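Local coordinates for type III Pentaketide Synthase (Neurospora crassa, PDB 3EUO), which probably acts as an acyltransferase that builds pentaketides by iterative chain extension, as expected of a type III polyketide synthase of the chalcone/stilbene synthase family, at residues E75-D80 and S108-D113; E87-A92 and H121-E126; D225-E230 and Q278-S283; K263-P268 and C363-G368. All coordinates share one frame; numbering follows the deposited sequence.

How the contacts relate
The four contacts sample the layers of a thiolase-type fold: a helix on the turn after a strand (contact 1), two helices side by side (contact 2), a loop beside a strand (contact 3) and a helix on a strand (contact 4). Contacts 1 and 2 share helix 70-96 and touch where M78 CE meets Y122 CD2 at 3.5 Å; their centres are 13 Å apart. Contacts 3 and 4, in the C-terminal half, have centres 19 Å apart and nearest atoms about 7 Å apart. Contact 1 lies across the chain's centre from contact 4, with about 26 Å between centres. Of the four, contact 1 has T112 near the glycine-rich segment from G140 to G145, which includes C143, found as 3-sulfinoalanine in this crystal.

Contact 1: E75-D80 and S108-D113; sequences EVFMSD and STTCTD
F77 reaches from helix 70-96 onto the turn that follows strand 105-109, and its ring gathers three neighbours in three different ways. Face-on contact comes from D113: its CB sits 3.4 Å from the F77 ring centroid, only 5° off the normal, a CH-pi interaction. The D113 carboxylate continues this layer, its plane 6° from that of the ring, with D113 CG 3.5 Å from F77 CD2. Setting F77 CG anti to the backbone N (chi1 -170°) carries the ring out to this position. Hydroxyl contacts are of another kind. T112 OG1 comes to the ring edge, near its plane, 3.4 Å from F77 CE1, while T110 OG1 approaches F77 CZ obliquely. Hydrogen bonds hold these hydroxyls: T110 OG1 accepts from T112 N at 3.2 Å and also pairs with L174 O, and T112 OG1 bonds to E175. An alanine in place of F77 would probably leave D113 CB without its aromatic floor and open a gap beside both threonines, and Y119 would lose its edge-to-face ring partner. The T110 bond makes an ST turn, here at the C-terminal end of a strand beneath the outer helix of a thiolase-type alpha/beta layer.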
loop_
_atom_site.group_PDB
_atom_site.type_symbol
_atom_site.label_atom_id
_atom_site.label_comp_id
_atom_site.label_asym_id
_atom_site.label_seq_id
_atom_site.Cartn_x
_atom_site.Cartn_y
_atom_site.Cartn_z
ATOM N N GLU A 75 -2.213 -16.532 -8.209
ATOM C CA GLU A 75 -2.416 -17.854 -7.630
ATOM C C GLU A 75 -1.113 -18.446 -7.102
ATOM O O GLU A 75 -1.088 -19.004 -6.005
ATOM C CB GLU A 75 -3.079 -18.782 -8.645
ATOM C CG GLU A 75 -4.542 -18.417 -8.885
ATOM C CD GLU A 75 -5.137 -19.046 -10.132
ATOM O OE1 GLU A 75 -4.410 -19.720 -10.898
ATOM O OE2 GLU A 75 -6.354 -18.861 -10.344
ATOM N N VAL A 76 -0.032 -18.285 -7.861
ATOM C CA VAL A 76 1.280 -18.810 -7.465
ATOM C C VAL A 76 1.965 -17.934 -6.402
ATOM O O VAL A 76 2.677 -18.452 -5.520
ATOM C CB VAL A 76 2.174 -19.094 -8.706
ATOM C CG1 VAL A 76 3.646 -19.297 -8.328
ATOM C CG2 VAL A 76 1.654 -20.342 -9.431
ATOM N N PHE A 77 1.731 -16.621 -6.463
ATOM C CA PHE A 77 2.175 -15.725 -5.385
ATOM C C PHE A 77 1.611 -16.217 -4.052
ATOM O O PHE A 77 2.324 -16.293 -3.047
ATOM C CB PHE A 77 1.741 -14.281 -5.655
ATOM C CG PHE A 77 2.370 -13.269 -4.722
ATOM C CD1 PHE A 77 3.566 -12.647 -5.066
ATOM C CD2 PHE A 77 1.767 -12.945 -3.501
ATOM C CE1 PHE A 77 4.148 -11.707 -4.215
ATOM C CE2 PHE A 77 2.347 -12.003 -2.637
ATOM C CZ PHE A 77 3.538 -11.382 -3.007
ATOM N N MET A 78 0.330 -16.567 -4.049
ATOM C CA MET A 78 -0.306 -17.072 -2.832
ATOM C C MET A 78 0.173 -18.474 -2.436
ATOM O O MET A 78 0.450 -18.714 -1.254
ATOM C CB MET A 78 -1.828 -17.014 -2.958
ATOM C CG MET A 78 -2.353 -15.596 -3.176
ATOM S SD MET A 78 -1.958 -14.412 -1.845
ATOM C CE MET A 78 -2.778 -15.203 -0.499
ATOM N N SER A 79 0.303 -19.380 -3.407
ATOM C CA SER A 79 0.690 -20.769 -3.096
ATOM C C SER A 79 2.162 -20.935 -2.748
ATOM O O SER A 79 2.500 -21.733 -1.865
ATOM C CB SER A 79 0.315 -21.743 -4.222
ATOM O OG SER A 79 1.036 -21.489 -5.418
ATOM N N ASP A 80 3.025 -20.187 -3.433
ATOM C CA ASP A 80 4.479 -20.365 -3.316
ATOM C C ASP A 80 5.231 -19.197 -2.669
ATOM O O ASP A 80 6.350 -19.375 -2.192
ATOM C CB ASP A 80 5.083 -20.694 -4.685
ATOM C CG ASP A 80 4.715 -22.087 -5.154
ATOM O OD1 ASP A 80 5.632 -22.919 -5.260
ATOM O OD2 ASP A 80 3.511 -22.353 -5.381
ATOM N N SER A 108 3.911 -4.246 5.531
ATOM C CA SER A 108 4.311 -5.196 4.494
ATOM C C SER A 108 4.471 -4.502 3.162
ATOM O O SER A 108 3.863 -3.466 2.918
ATOM C CB SER A 108 3.277 -6.321 4.348
ATOM O OG SER A 108 3.062 -6.971 5.591
ATOM N N THR A 109 5.278 -5.091 2.291
ATOM C CA THR A 109 5.434 -4.544 0.950
ATOM C C THR A 109 5.552 -5.660 -0.081
ATOM O O THR A 109 6.005 -6.767 0.229
ATOM C CB THR A 109 6.628 -3.554 0.884
ATOM O OG1 THR A 109 6.622 -2.851 -0.368
ATOM C CG2 THR A 109 7.952 -4.259 1.081
ATOM N N THR A 110 5.093 -5.364 -1.292
ATOM C CA THR A 110 5.349 -6.183 -2.478
ATOM C C THR A 110 5.018 -5.359 -3.713
ATOM O O THR A 110 4.156 -4.491 -3.655
ATOM C CB THR A 110 4.531 -7.504 -2.497
ATOM O OG1 THR A 110 4.981 -8.327 -3.586
ATOM C CG2 THR A 110 3.019 -7.241 -2.640
ATOM N N CYS A 111 5.710 -5.610 -4.818
ATOM C CA CYS A 111 5.281 -5.021 -6.088
ATOM C C CYS A 111 4.920 -6.106 -7.100
ATOM O O CYS A 111 4.675 -5.805 -8.268
ATOM C CB CYS A 111 6.350 -4.081 -6.648
ATOM S SG CYS A 111 7.876 -4.925 -7.069
ATOM N N THR A 112 4.866 -7.357 -6.643
ATOM C CA THR A 112 4.670 -8.495 -7.555
ATOM C C THR A 112 3.344 -9.241 -7.319
ATOM O O THR A 112 3.153 -10.392 -7.759
ATOM C CB THR A 112 5.872 -9.447 -7.518
ATOM O OG1 THR A 112 6.214 -9.747 -6.156
ATOM C CG2 THR A 112 7.074 -8.804 -8.211
ATOM N N ASP A 113 2.435 -8.556 -6.637
ATOM C CA ASP A 113 1.072 -9.017 -6.419
ATOM C C ASP A 113 0.112 -7.843 -6.248
ATOM O O ASP A 113 0.502 -6.754 -5.817
ATOM C CB ASP A 113 0.979 -9.898 -5.167
ATOM C CG ASP A 113 -0.344 -10.651 -5.086
ATOM O OD1 ASP A 113 -0.689 -11.323 -6.081
ATOM O OD2 ASP A 113 -1.034 -10.573 -4.046
#

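Contact 2: E87-A92 and H121-E126; sequences EASRKA and HYVAKE
S89 and V123 mark the closer-packed side of this meeting of two helices, and R90 and E126 its outer margin. On the inner side, S89 OG lies 4.1 Å from V123 CG1, a loose van der Waals touch rather than a polar one, since S89 OG is already bonded to A85 O one turn back in its own helix. That bond lets the serine present a small, satisfied surface to the valine. V123 CG1 stands anti to its own backbone N (chi1 176°), which turns this methyl toward S89. The helices remain well separated, with 8.5 Å between S89 CA and V123 CA, and other residues help to fill the seam: V82 and A85 of helix 70-96 pack on V123, L127 on S89, and L172 of the sheet reaches both.

Helix 119-127 is the connection of a beta-alpha-beta crossover between the parallel neighbours 105-109 and 134-138, and helix 70-96 lies beside it, both resting on strand 168-175.

Toward solvent the character changes. The R90 side chain runs extended from CG to NE, grazing L127, and delivers NH2 to within 3.2 Å of E126 O, the carbonyl lying oblique to the guanidinium plane. The E126 carboxylate stays further off: R90 NH2 and E126 OE1 are 5.3 Å apart, so the opposite charges probably attract each other without forming a direct pair. Further round helix 119-127, Y122 and K125 face E238 of the second subunit, which packs against them.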
loop_
_atom_site.group_PDB
_atom_site.type_symbol
_atom_site.label_atom_id
_atom_site.label_comp_id
_atom_site.label_asym_id
_atom_site.label_seq_id
_atom_site.Cartn_x
_atom_site.Cartn_y
_atom_site.Cartn_z
ATOM N N GLU A 87 7.343 -18.053 6.889
ATOM C CA GLU A 87 8.560 -18.591 7.519
ATOM C C GLU A 87 9.567 -17.508 7.929
ATOM O O GLU A 87 10.151 -17.577 9.017
ATOM C CB GLU A 87 9.198 -19.658 6.622
ATOM C CG GLU A 87 10.503 -20.266 7.155
ATOM C CD GLU A 87 10.337 -21.053 8.460
ATOM O OE1 GLU A 87 9.195 -21.397 8.845
ATOM O OE2 GLU A 87 11.370 -21.334 9.103
ATOM N N ALA A 88 9.758 -16.502 7.069
ATOM C CA ALA A 88 10.631 -15.366 7.379
ATOM C C ALA A 88 10.128 -14.618 8.617
ATOM O O ALA A 88 10.902 -14.286 9.512
ATOM C CB ALA A 88 10.719 -14.417 6.185
ATOM N N SER A 89 8.822 -14.374 8.658
ATOM C CA SER A 89 8.188 -13.708 9.791
ATOM C C SER A 89 8.331 -14.525 11.070
ATOM O O SER A 89 8.579 -13.960 12.137
ATOM C CB SER A 89 6.710 -13.441 9.495
ATOM O OG SER A 89 6.566 -12.561 8.386
ATOM N N ARG A 90 8.161 -15.846 10.953
ATOM C CA ARG A 90 8.317 -16.743 12.099
ATOM C C ARG A 90 9.714 -16.648 12.708
ATOM O O ARG A 90 9.862 -16.617 13.928
ATOM C CB ARG A 90 8.040 -18.195 11.708
ATOM C CG ARG A 90 6.568 -18.545 11.570
ATOM C CD ARG A 90 6.364 -20.072 11.462
ATOM N NE ARG A 90 5.002 -20.423 11.051
ATOM C CZ ARG A 90 3.935 -20.410 11.852
ATOM N NH1 ARG A 90 4.048 -20.061 13.132
ATOM N NH2 ARG A 90 2.744 -20.746 11.366
ATOM N N LYS A 91 10.732 -16.620 11.852
ATOM C CA LYS A 91 12.120 -16.604 12.316
ATOM C C LYS A 91 12.492 -15.271 12.947
ATOM O O LYS A 91 13.221 -15.227 13.938
ATOM C CB LYS A 91 13.077 -16.966 11.179
ATOM C CG LYS A 91 12.941 -18.426 10.736
ATOM C CD LYS A 91 14.050 -18.866 9.787
ATOM C CE LYS A 91 13.831 -18.382 8.374
ATOM N NZ LYS A 91 14.829 -18.997 7.423
ATOM N N ALA A 92 11.985 -14.186 12.367
ATOM C CA ALA A 92 12.182 -12.855 12.933
ATOM C C ALA A 92 11.551 -12.775 14.320
ATOM O O ALA A 92 12.185 -12.313 15.262
ATOM C CB ALA A 92 11.607 -11.785 12.009
ATOM N N HIS A 121 -2.740 -10.069 4.958
ATOM C CA HIS A 121 -3.821 -10.707 5.699
ATOM C C HIS A 121 -3.564 -12.195 5.921
ATOM O O HIS A 121 -3.660 -12.698 7.052
ATOM C CB HIS A 121 -5.158 -10.539 4.985
ATOM C CG HIS A 121 -6.267 -11.290 5.651
ATOM N ND1 HIS A 121 -6.622 -12.573 5.288
ATOM C CD2 HIS A 121 -7.053 -10.963 6.703
ATOM C CE1 HIS A 121 -7.595 -12.994 6.075
ATOM N NE2 HIS A 121 -7.880 -12.034 6.938
ATOM N N TYR A 122 -3.237 -12.890 4.836
ATOM C CA TYR A 122 -3.053 -14.342 4.855
ATOM C C TYR A 122 -1.822 -14.725 5.678
ATOM O O TYR A 122 -1.860 -15.689 6.458
ATOM C CB TYR A 122 -2.978 -14.890 3.427
ATOM C CG TYR A 122 -4.241 -14.618 2.636
ATOM C CD1 TYR A 122 -5.268 -15.565 2.577
ATOM C CD2 TYR A 122 -4.416 -13.410 1.961
ATOM C CE1 TYR A 122 -6.440 -15.315 1.853
ATOM C CE2 TYR A 122 -5.584 -13.150 1.234
ATOM C CZ TYR A 122 -6.586 -14.107 1.190
ATOM O OH TYR A 122 -7.738 -13.844 0.473
ATOM N N VAL A 123 -0.753 -13.944 5.546
ATOM C CA VAL A 123 0.451 -14.163 6.359
ATOM C C VAL A 123 0.126 -14.012 7.849
ATOM O O VAL A 123 0.438 -14.896 8.654
ATOM C CB VAL A 123 1.613 -13.211 5.970
ATOM C CG1 VAL A 123 2.821 -13.420 6.915
ATOM C CG2 VAL A 123 2.036 -13.440 4.528
ATOM N N ALA A 124 -0.517 -12.899 8.199
ATOM C CA ALA A 124 -0.923 -12.620 9.578
ATOM C C ALA A 124 -1.828 -13.712 10.165
ATOM O O ALA A 124 -1.673 -14.089 11.330
ATOM C CB ALA A 124 -1.599 -11.268 9.665
ATOM N N LYS A 125 -2.765 -14.204 9.351
ATOM C CA LYS A 125 -3.674 -15.291 9.747
ATOM C C LYS A 125 -2.909 -16.583 10.034
ATOM O O LYS A 125 -3.159 -17.253 11.040
ATOM C CB LYS A 125 -4.725 -15.534 8.654
ATOM C CG LYS A 125 -5.750 -16.638 8.968
ATOM C CD LYS A 125 -6.539 -17.009 7.714
ATOM C CE LYS A 125 -7.601 -18.086 7.969
ATOM N NZ LYS A 125 -7.101 -19.475 7.724
ATOM N N GLU A 126 -1.985 -16.935 9.142
ATOM C CA GLU A 126 -1.155 -18.124 9.326
ATOM C C GLU A 126 -0.269 -18.030 10.568
ATOM O O GLU A 126 0.001 -19.042 11.224
ATOM C CB GLU A 126 -0.295 -18.377 8.093
ATOM C CG GLU A 126 -1.039 -18.991 6.925
ATOM C CD GLU A 126 -0.109 -19.736 5.980
ATOM O OE1 GLU A 126 0.831 -20.409 6.468
ATOM O OE2 GLU A 126 -0.314 -19.650 4.749
#

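Contact 3: D225-E230 and Q278-S283; sequences DLLGWE and QDQLPS
L227 meets L281 through single methyl groups, CD1 of the first lying 4.3 Å from CD2 of the second. The two leucines adopt nearly the same conformation, each with CG opposite its own carbonyl carbon, but they use different branches. In L227, CD1 is fully anti to CA (chi2 -180°), so the touching methyl is the one that prolongs the side chain outward from the strand. In L281 that extended place belongs to CD1, and the methyl turned to L227 is the other branch, CD2. Y359 touches both leucines, while L277 and L274 of helix 258-277 add further apolar contacts to L227 and L281 respectively.

Q280 is stretched in a different manner. With its CD anti to CA (chi2 168°), the amide passes alongside L227, and Q280 OE1 comes no nearer than 4.4 Å to L227 CB. Its link to the strand runs instead through a water, which donates to L227 O at 2.7 Å and to Q280 OE1 at 2.7 Å. L227 has a nearly helical backbone (psi -32°), and L227 and G228 both bond to M375 of the neighbouring strand, consistent with a classic beta bulge.

Two acceptors facing each other cannot bond directly; the water resolves this by spending both its hydrogens, tying an exposed loop to the strand by a polar bridge beside a small apolar touch.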
loop_
_atom_site.group_PDB
_atom_site.type_symbol
_atom_site.label_atom_id
_atom_site.label_comp_id
_atom_site.label_asym_id
_atom_site.label_seq_id
_atom_site.Cartn_x
_atom_site.Cartn_y
_atom_site.Cartn_z
ATOM N N ASP A 225 20.096 -0.922 16.485
ATOM C CA ASP A 225 19.264 0.218 16.868
ATOM C C ASP A 225 19.058 1.101 15.637
ATOM O O ASP A 225 19.999 1.339 14.879
ATOM C CB ASP A 225 19.927 1.025 17.981
ATOM C CG ASP A 225 20.118 0.224 19.253
ATOM O OD1 ASP A 225 19.127 -0.340 19.761
ATOM O OD2 ASP A 225 21.260 0.162 19.746
ATOM N N LEU A 226 17.829 1.565 15.421
ATOM C CA LEU A 226 17.543 2.436 14.281
ATOM C C LEU A 226 17.641 3.890 14.743
ATOM O O LEU A 226 16.858 4.329 15.578
ATOM C CB LEU A 226 16.162 2.125 13.684
ATOM C CG LEU A 226 15.635 2.999 12.540
ATOM C CD1 LEU A 226 16.618 3.096 11.372
ATOM C CD2 LEU A 226 14.276 2.480 12.067
ATOM N N LEU A 227 18.613 4.625 14.203
ATOM C CA LEU A 227 18.921 5.963 14.720
ATOM C C LEU A 227 18.318 7.092 13.905
ATOM O O LEU A 227 17.995 8.155 14.436
ATOM C CB LEU A 227 20.435 6.166 14.830
ATOM C CG LEU A 227 21.208 5.179 15.715
ATOM C CD1 LEU A 227 22.694 5.527 15.718
ATOM C CD2 LEU A 227 20.654 5.136 17.131
ATOM N N GLY A 228 18.192 6.876 12.605
ATOM C CA GLY A 228 17.688 7.918 11.737
ATOM C C GLY A 228 17.504 7.420 10.329
ATOM O O GLY A 228 17.891 6.294 9.991
ATOM N N TRP A 229 16.911 8.272 9.506
ATOM C CA TRP A 229 16.558 7.889 8.151
ATOM C C TRP A 229 16.400 9.118 7.288
ATOM O O TRP A 229 16.107 10.212 7.793
ATOM C CB TRP A 229 15.269 7.053 8.137
ATOM C CG TRP A 229 14.150 7.656 8.934
ATOM C CD1 TRP A 229 13.236 8.562 8.500
ATOM C CD2 TRP A 229 13.834 7.386 10.306
ATOM N NE1 TRP A 229 12.357 8.876 9.513
ATOM C CE2 TRP A 229 12.704 8.169 10.635
ATOM C CE3 TRP A 229 14.398 6.561 11.291
ATOM C CZ2 TRP A 229 12.127 8.161 11.914
ATOM C CZ3 TRP A 229 13.822 6.549 12.565
ATOM C CH2 TRP A 229 12.700 7.347 12.861
ATOM N N GLU A 230 16.624 8.928 5.991
ATOM C CA GLU A 230 16.385 9.946 4.976
ATOM C C GLU A 230 15.627 9.329 3.816
ATOM O O GLU A 230 15.871 8.179 3.444
ATOM C CB GLU A 230 17.706 10.527 4.448
ATOM C CG GLU A 230 18.477 11.374 5.437
ATOM C CD GLU A 230 17.769 12.652 5.850
ATOM O OE1 GLU A 230 17.167 13.318 4.981
ATOM O OE2 GLU A 230 17.821 12.988 7.053
ATOM N N GLN A 278 24.979 13.498 13.514
ATOM C CA GLN A 278 26.437 13.505 13.706
ATOM C C GLN A 278 26.867 13.665 15.164
ATOM O O GLN A 278 27.891 13.117 15.570
ATOM C CB GLN A 278 27.120 14.558 12.825
ATOM C CG GLN A 278 26.603 15.983 12.989
ATOM C CD GLN A 278 27.358 16.978 12.121
ATOM O OE1 GLN A 278 27.985 16.607 11.126
ATOM N NE2 GLN A 278 27.305 18.245 12.496
ATOM N N ASP A 279 26.076 14.408 15.939
ATOM C CA ASP A 279 26.345 14.618 17.364
ATOM C C ASP A 279 26.187 13.334 18.189
ATOM O O ASP A 279 26.772 13.207 19.267
ATOM C CB ASP A 279 25.454 15.734 17.925
ATOM C CG ASP A 279 25.756 17.103 17.311
ATOM O OD1 ASP A 279 26.847 17.289 16.723
ATOM O OD2 ASP A 279 24.892 18.003 17.419
ATOM N N GLN A 280 25.404 12.387 17.678
ATOM C CA GLN A 280 25.210 11.094 18.336
ATOM C C GLN A 280 26.350 10.118 18.037
ATOM O O GLN A 280 26.512 9.114 18.736
ATOM C CB GLN A 280 23.878 10.463 17.909
ATOM C CG GLN A 280 22.652 11.294 18.237
ATOM C CD GLN A 280 21.397 10.791 17.545
ATOM O OE1 GLN A 280 21.110 9.587 17.538
ATOM N NE2 GLN A 280 20.638 11.715 16.957
ATOM N N LEU A 281 27.131 10.413 16.998
ATOM C CA LEU A 281 28.180 9.502 16.539
ATOM C C LEU A 281 29.566 9.866 17.075
ATOM O O LEU A 281 29.908 11.048 17.151
ATOM C CB LEU A 281 28.215 9.441 15.006
ATOM C CG LEU A 281 26.934 9.094 14.235
ATOM C CD1 LEU A 281 27.269 8.804 12.793
ATOM C CD2 LEU A 281 26.179 7.913 14.848
ATOM N N PRO A 282 30.365 8.846 17.449
ATOM C CA PRO A 282 31.761 9.020 17.872
ATOM C C PRO A 282 32.645 9.569 16.751
ATOM O O PRO A 282 32.230 9.584 15.588
ATOM C CB PRO A 282 32.206 7.592 18.215
ATOM C CG PRO A 282 30.967 6.841 18.444
ATOM C CD PRO A 282 29.962 7.430 17.509
ATOM N N SER A 283 33.859 9.996 17.105
ATOM C CA SER A 283 34.807 10.555 16.139
ATOM C C SER A 283 35.229 9.564 15.060
ATOM O O SER A 283 35.563 9.959 13.945
ATOM C CB SER A 283 36.047 11.123 16.844
ATOM O OG SER A 283 36.648 10.172 17.701
HETATM O O HOH W 1 18.636 8.637 16.975
#

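Contact 4: K263-P268 and C363-G368; sequences KASLQP and CAFGPG
Rotation of F365 CG opposite its carbonyl carbon (chi1 -47°) sends the ring from strand 359-366 toward helix 258-277, where L266, with CG in the same relation to its own backbone (chi1 -68°), brings its CD2 methyl to meet it. The two side chains cross at about a right angle, and L266 CD2 arrives at the ring edge, in its plane, 3.5 Å from F365 CZ. The same methyl also touches C363 SG at 3.7 Å, so one leucine branch serves two strand residues. S265 stands close to the ring as well: its OG is 3.0 Å from F365 CE1, a tight oblique approach, while its hydrogen bond goes to A262 O within the helix. An alanine at F365 would probably open a gap beneath the helix, depriving L266 CD2 of its ring edge and S265 of its close neighbour. V371 and M373 of the adjoining strand 370-378 extend the same apolar layer. The axes of segments 263-268 and 363-366 pass 10.5 Å apart, a usual helix-on-sheet spacing, at 138°, clearly turned from antiparallel. This is the outer helix layer of the C-terminal half of a thiolase-type fold, and the strand leads into a Gly-Pro-Gly turn resembling the GFGPG loop of chalcone synthases.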
loop_
_atom_site.group_PDB
_atom_site.type_symbol
_atom_site.label_atom_id
_atom_site.label_comp_id
_atom_site.label_asym_id
_atom_site.label_seq_id
_atom_site.Cartn_x
_atom_site.Cartn_y
_atom_site.Cartn_z
ATOM N N LYS A 263 23.803 6.900 -8.596
ATOM C CA LYS A 263 25.151 7.231 -8.132
ATOM C C LYS A 263 25.215 8.674 -7.638
ATOM O O LYS A 263 25.793 8.944 -6.586
ATOM C CB LYS A 263 26.188 6.990 -9.234
ATOM C CG LYS A 263 27.630 7.209 -8.782
ATOM C CD LYS A 263 28.613 7.003 -9.914
ATOM C CE LYS A 263 30.030 7.361 -9.475
ATOM N NZ LYS A 263 31.026 7.058 -10.537
ATOM N N ALA A 264 24.601 9.583 -8.397
ATOM C CA ALA A 264 24.587 11.015 -8.082
ATOM C C ALA A 264 23.840 11.366 -6.794
ATOM O O ALA A 264 24.120 12.394 -6.169
ATOM C CB ALA A 264 24.015 11.812 -9.260
ATOM N N SER A 265 22.891 10.523 -6.400
ATOM C CA SER A 265 22.065 10.804 -5.225
ATOM C C SER A 265 22.717 10.426 -3.893
ATOM O O SER A 265 22.285 10.904 -2.841
ATOM C CB SER A 265 20.703 10.112 -5.341
ATOM O OG SER A 265 20.833 8.710 -5.188
ATOM N N LEU A 266 23.753 9.587 -3.942
ATOM C CA LEU A 266 24.358 9.015 -2.728
ATOM C C LEU A 266 24.983 10.055 -1.792
ATOM O O LEU A 266 24.624 10.135 -0.620
ATOM C CB LEU A 266 25.393 7.935 -3.082
ATOM C CG LEU A 266 24.930 6.611 -3.714
ATOM C CD1 LEU A 266 26.107 5.873 -4.299
ATOM C CD2 LEU A 266 24.190 5.713 -2.712
ATOM N N GLN A 267 25.914 10.849 -2.319
ATOM C CA GLN A 267 26.630 11.849 -1.517
ATOM C C GLN A 267 25.692 12.838 -0.804
ATOM O O GLN A 267 25.811 13.019 0.410
ATOM C CB GLN A 267 27.693 12.582 -2.359
ATOM C CG GLN A 267 28.712 11.655 -3.055
ATOM C CD GLN A 267 28.447 11.431 -4.548
ATOM O OE1 GLN A 267 29.364 11.583 -5.376
ATOM N NE2 GLN A 267 27.208 11.054 -4.902
ATOM N N PRO A 268 24.755 13.471 -1.546
ATOM C CA PRO A 268 23.841 14.438 -0.925
ATOM C C PRO A 268 22.908 13.822 0.123
ATOM O O PRO A 268 22.643 14.449 1.154
ATOM C CB PRO A 268 23.019 14.957 -2.110
ATOM C CG PRO A 268 23.826 14.638 -3.309
ATOM C CD PRO A 268 24.501 13.357 -2.994
ATOM N N CYS A 363 20.867 1.575 2.389
ATOM C CA CYS A 363 20.512 2.361 1.209
ATOM C C CYS A 363 19.804 1.503 0.160
ATOM O O CYS A 363 20.189 0.355 -0.081
ATOM C CB CYS A 363 21.759 3.021 0.621
ATOM S SG CYS A 363 21.432 4.157 -0.745
ATOM N N ALA A 364 18.764 2.072 -0.452
ATOM C CA ALA A 364 17.990 1.401 -1.492
ATOM C C ALA A 364 17.360 2.444 -2.413
ATOM O O ALA A 364 17.021 3.542 -1.970
ATOM C CB ALA A 364 16.901 0.521 -0.873
ATOM N N PHE A 365 17.225 2.101 -3.693
ATOM C CA PHE A 365 16.516 2.944 -4.660
ATOM C C PHE A 365 15.430 2.116 -5.312
ATOM O O PHE A 365 15.576 0.891 -5.452
ATOM C CB PHE A 365 17.449 3.452 -5.773
ATOM C CG PHE A 365 18.751 4.017 -5.282
ATOM C CD1 PHE A 365 18.861 5.368 -4.960
ATOM C CD2 PHE A 365 19.874 3.208 -5.161
ATOM C CE1 PHE A 365 20.070 5.896 -4.506
ATOM C CE2 PHE A 365 21.089 3.723 -4.703
ATOM C CZ PHE A 365 21.183 5.073 -4.377
ATOM N N GLY A 366 14.364 2.787 -5.740
ATOM C CA GLY A 366 13.296 2.149 -6.516
ATOM C C GLY A 366 12.518 3.167 -7.340
ATOM O O GLY A 366 12.879 4.353 -7.369
ATOM N N PRO A 367 11.451 2.713 -8.029
ATOM C CA PRO A 367 10.586 3.602 -8.811
ATOM C C PRO A 367 10.251 4.912 -8.092
ATOM O O PRO A 367 9.894 4.906 -6.903
ATOM C CB PRO A 367 9.331 2.752 -9.028
ATOM C CG PRO A 367 9.850 1.359 -9.108
ATOM C CD PRO A 367 11.018 1.304 -8.133
ATOM N N GLY A 368 10.385 6.019 -8.818
ATOM C CA GLY A 368 10.170 7.358 -8.271
ATOM C C GLY A 368 10.879 8.431 -9.085
ATOM O O GLY A 368 10.219 9.304 -9.664
#